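Local coordinates for Glyoxalase/bleomycin resistance protein/dioxygenase (Nocardioides sp., PDB 4MYM), which is of unknown function but belongs to the glyoxalase/bleomycin resistance/dioxygenase superfamily, whose members bind or transform small molecules, often with a metal ion, at residues G53-S58 with D65-G70. Numbering follows the deposited sequence.
Sequences GYTLSS and DFEGPG
A classic beta bulge marks this antiparallel hairpin of strands 56-60 and 63-66, part of the first four-stranded βαβββ sheet of a vicinal-oxygen-chelate-like fold: Ser57 and Ser58 both face Asp65, which shifts the register by one. The evidence is Asp65 O, which accepts Ser57 N at 2.8 Å and, weakly, Ser58 N at 3.4 Å, while Asp65 N returns a bond to Ser58 O. Past the Leu56-Phe66 non-hydrogen-bonded pair, Glu67 N donates to Thr55 O at 2.8 Å.

Ser58 OG gives its hydrogen to Asp65 OD1, 2.5 Å away, and arrives from above the carboxylate, 47° out of its plane. The pairing puts both side chains on one face of the hairpin, and with Ser58 OG and Asp65 CG each between its own backbone N and carbonyl carbon, the hydroxyl and the carboxylate meet. The Phe66 ring carries Tyr54 CB over one face, 3.9 Å from its centroid, whereas the two ring planes meet obliquely at 44°; Leu56 CD2 touches Phe66 CE1 at 3.8 Å. Tyr48 of helix 41-51 and Leu73 of the adjoining strand also pack on Phe66. One water links Thr55 N to Glu67 O, another Ser57 OG to Phe66 O.

Asp65 OD2 forms a salt bridge with Lys159 of the second subunit. With OD1 gripped by Ser58 and OD2 by that lysine, the buried carboxylate is fixed at both oxygens, tying the bulge to the dimer interface.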
ATOM      1  N   GLY A  53      16.091  -5.063   0.691  1.00 21.93           N
ATOM      2  CA  GLY A  53      16.476  -5.850  -0.485  1.00 22.02           C
ATOM      3  C   GLY A  53      15.708  -5.592  -1.764  1.00 21.69           C
ATOM      4  O   GLY A  53      15.694  -6.443  -2.664  1.00 20.97           O
ATOM      5  N   TYR A  54      15.068  -4.426  -1.862  1.00 20.80           N
ATOM      6  CA  TYR A  54      14.379  -4.055  -3.091  1.00 19.97           C
ATOM      7  C   TYR A  54      15.407  -3.657  -4.137  1.00 21.06           C
ATOM      8  O   TYR A  54      16.521  -3.222  -3.801  1.00 22.46           O
ATOM      9  CB  TYR A  54      13.354  -2.928  -2.832  1.00 18.85           C
ATOM     10  CG  TYR A  54      12.061  -3.419  -2.210  1.00 17.55           C
ATOM     11  CD1 TYR A  54      11.900  -3.464  -0.827  1.00 16.71           C
ATOM     12  CD2 TYR A  54      10.993  -3.844  -3.001  1.00 16.82           C
ATOM     13  CE1 TYR A  54      10.729  -3.924  -0.254  1.00 16.57           C
ATOM     14  CE2 TYR A  54       9.824  -4.293  -2.430  1.00 16.86           C
ATOM     15  CZ  TYR A  54       9.697  -4.333  -1.054  1.00 15.98           C
ATOM     16  OH  TYR A  54       8.532  -4.790  -0.480  1.00 16.25           O
ATOM     17  N   THR A  55      15.056  -3.831  -5.409  1.00 22.54           N
ATOM     18  CA  THR A  55      15.947  -3.452  -6.506  1.00 24.96           C
ATOM     19  C   THR A  55      15.291  -2.369  -7.360  1.00 24.33           C
ATOM     20  O   THR A  55      14.147  -2.527  -7.774  1.00 22.39           O
ATOM     21  CB  THR A  55      16.269  -4.670  -7.397  1.00 26.03           C
ATOM     22  OG1 THR A  55      16.893  -5.678  -6.600  1.00 27.20           O
ATOM     23  CG2 THR A  55      17.211  -4.280  -8.546  1.00 27.12           C
ATOM     24  N   LEU A  56      16.027  -1.289  -7.615  1.00 25.20           N
ATOM     25  CA  LEU A  56      15.548  -0.188  -8.454  1.00 26.27           C
ATOM     26  C   LEU A  56      15.178  -0.668  -9.851  1.00 27.38           C
ATOM     27  O   LEU A  56      15.900  -1.456 -10.470  1.00 25.84           O
ATOM     28  CB  LEU A  56      16.598   0.920  -8.565  1.00 27.42           C
ATOM     29  CG  LEU A  56      16.663   1.892  -7.393  1.00 28.33           C
ATOM     30  CD1 LEU A  56      17.962   2.687  -7.441  1.00 28.83           C
ATOM     31  CD2 LEU A  56      15.449   2.820  -7.378  1.00 28.19           C
ATOM     32  N   SER A  57      14.034  -0.189 -10.324  1.00 26.48           N
ATOM     33  CA  SER A  57      13.476  -0.576 -11.610  1.00 27.63           C
ATOM     34  C   SER A  57      13.417   0.632 -12.546  1.00 27.77           C
ATOM     35  O   SER A  57      13.753   0.525 -13.729  1.00 27.66           O
ATOM     36  CB  SER A  57      12.079  -1.161 -11.403  1.00 28.52           C
ATOM     37  OG  SER A  57      11.538  -1.651 -12.618  1.00 30.53           O
ATOM     38  N   SER A  58      12.999   1.781 -12.011  1.00 26.85           N
ATOM     39  CA  SER A  58      12.885   2.994 -12.811  1.00 26.56           C
ATOM     40  C   SER A  58      13.044   4.239 -11.964  1.00 26.29           C
ATOM     41  O   SER A  58      12.884   4.207 -10.738  1.00 25.19           O
ATOM     42  CB  SER A  58      11.550   3.031 -13.561  1.00 27.15           C
ATOM     43  OG  SER A  58      10.479   3.410 -12.719  1.00 26.38           O
ATOM     44  N   ASP A  65      10.931   3.586  -8.410  1.00 22.80           N
ATOM     45  CA  ASP A  65      10.227   2.384  -8.013  1.00 22.19           C
ATOM     46  C   ASP A  65      11.087   1.149  -8.184  1.00 20.93           C
ATOM     47  O   ASP A  65      12.179   1.196  -8.771  1.00 20.15           O
ATOM     48  CB  ASP A  65       8.881   2.252  -8.720  1.00 23.55           C
ATOM     49  CG  ASP A  65       9.000   2.018 -10.206  1.00 24.89           C
ATOM     50  OD1 ASP A  65      10.116   1.888 -10.756  1.00 26.53           O
ATOM     51  OD2 ASP A  65       7.926   1.954 -10.828  1.00 26.72           O
ATOM     52  N   PHE A  66      10.590   0.052  -7.647  1.00 20.41           N
ATOM     53  CA  PHE A  66      11.371  -1.164  -7.516  1.00 22.02           C
ATOM     54  C   PHE A  66      10.759  -2.301  -8.309  1.00 23.53           C
ATOM     55  O   PHE A  66       9.591  -2.237  -8.717  1.00 24.15           O
ATOM     56  CB  PHE A  66      11.482  -1.546  -6.046  1.00 21.41           C
ATOM     57  CG  PHE A  66      12.047  -0.457  -5.190  1.00 20.52           C
ATOM     58  CD1 PHE A  66      13.370  -0.089  -5.309  1.00 20.60           C
ATOM     59  CD2 PHE A  66      11.253   0.203  -4.269  1.00 20.77           C
ATOM     60  CE1 PHE A  66      13.908   0.916  -4.526  1.00 20.31           C
ATOM     61  CE2 PHE A  66      11.774   1.216  -3.484  1.00 20.65           C
ATOM     62  CZ  PHE A  66      13.107   1.580  -3.615  1.00 20.79           C
ATOM     63  N   GLU A  67      11.558  -3.345  -8.512  1.00 25.78           N
ATOM     64  CA  GLU A  67      11.162  -4.491  -9.325  1.00 27.50           C
ATOM     65  C   GLU A  67      10.108  -5.348  -8.633  1.00 27.92           C
ATOM     66  O   GLU A  67      10.059  -5.428  -7.400  1.00 26.98           O
ATOM     67  CB  GLU A  67      12.387  -5.355  -9.674  1.00 30.84           C
ATOM     68  CG  GLU A  67      13.298  -4.720 -10.717  1.00 33.55           C
ATOM     69  CD  GLU A  67      14.442  -5.623 -11.168  1.00 37.75           C
ATOM     70  OE1 GLU A  67      14.823  -6.569 -10.431  1.00 39.06           O
ATOM     71  OE2 GLU A  67      14.969  -5.370 -12.275  1.00 41.61           O
ATOM     72  N   GLY A  68       9.253  -5.974  -9.443  1.00 26.64           N
ATOM     73  CA  GLY A  68       8.326  -6.990  -8.960  1.00 26.17           C
ATOM     74  C   GLY A  68       9.093  -8.282  -8.730  1.00 26.98           C
ATOM     75  O   GLY A  68      10.322  -8.269  -8.693  1.00 26.48           O
ATOM     76  N   PRO A  69       8.386  -9.415  -8.598  1.00 27.97           N
ATOM     77  CA  PRO A  69       6.946  -9.619  -8.783  1.00 27.96           C
ATOM     78  C   PRO A  69       6.083  -9.106  -7.639  1.00 27.46           C
ATOM     79  O   PRO A  69       6.604  -8.682  -6.600  1.00 27.28           O
ATOM     80  CB  PRO A  69       6.828 -11.145  -8.878  1.00 29.19           C
ATOM     81  CG  PRO A  69       7.930 -11.637  -8.009  1.00 29.61           C
ATOM     82  CD  PRO A  69       9.065 -10.670  -8.215  1.00 28.89           C
ATOM     83  N   GLY A  70       4.767  -9.177  -7.835  1.00 25.58           N
ATOM     84  CA  GLY A  70       3.799  -8.728  -6.840  1.00 25.36           C
ATOM     85  C   GLY A  70       3.589  -7.233  -6.969  1.00 24.66           C
ATOM     86  O   GLY A  70       3.959  -6.626  -7.974  1.00 25.61           O
TER
HETATM   87  O   HOH W   1      12.570  -5.260  -5.905  1.00 18.92           O
HETATM   88  O   HOH W   2       8.786  -2.246 -11.479  1.00 29.33           O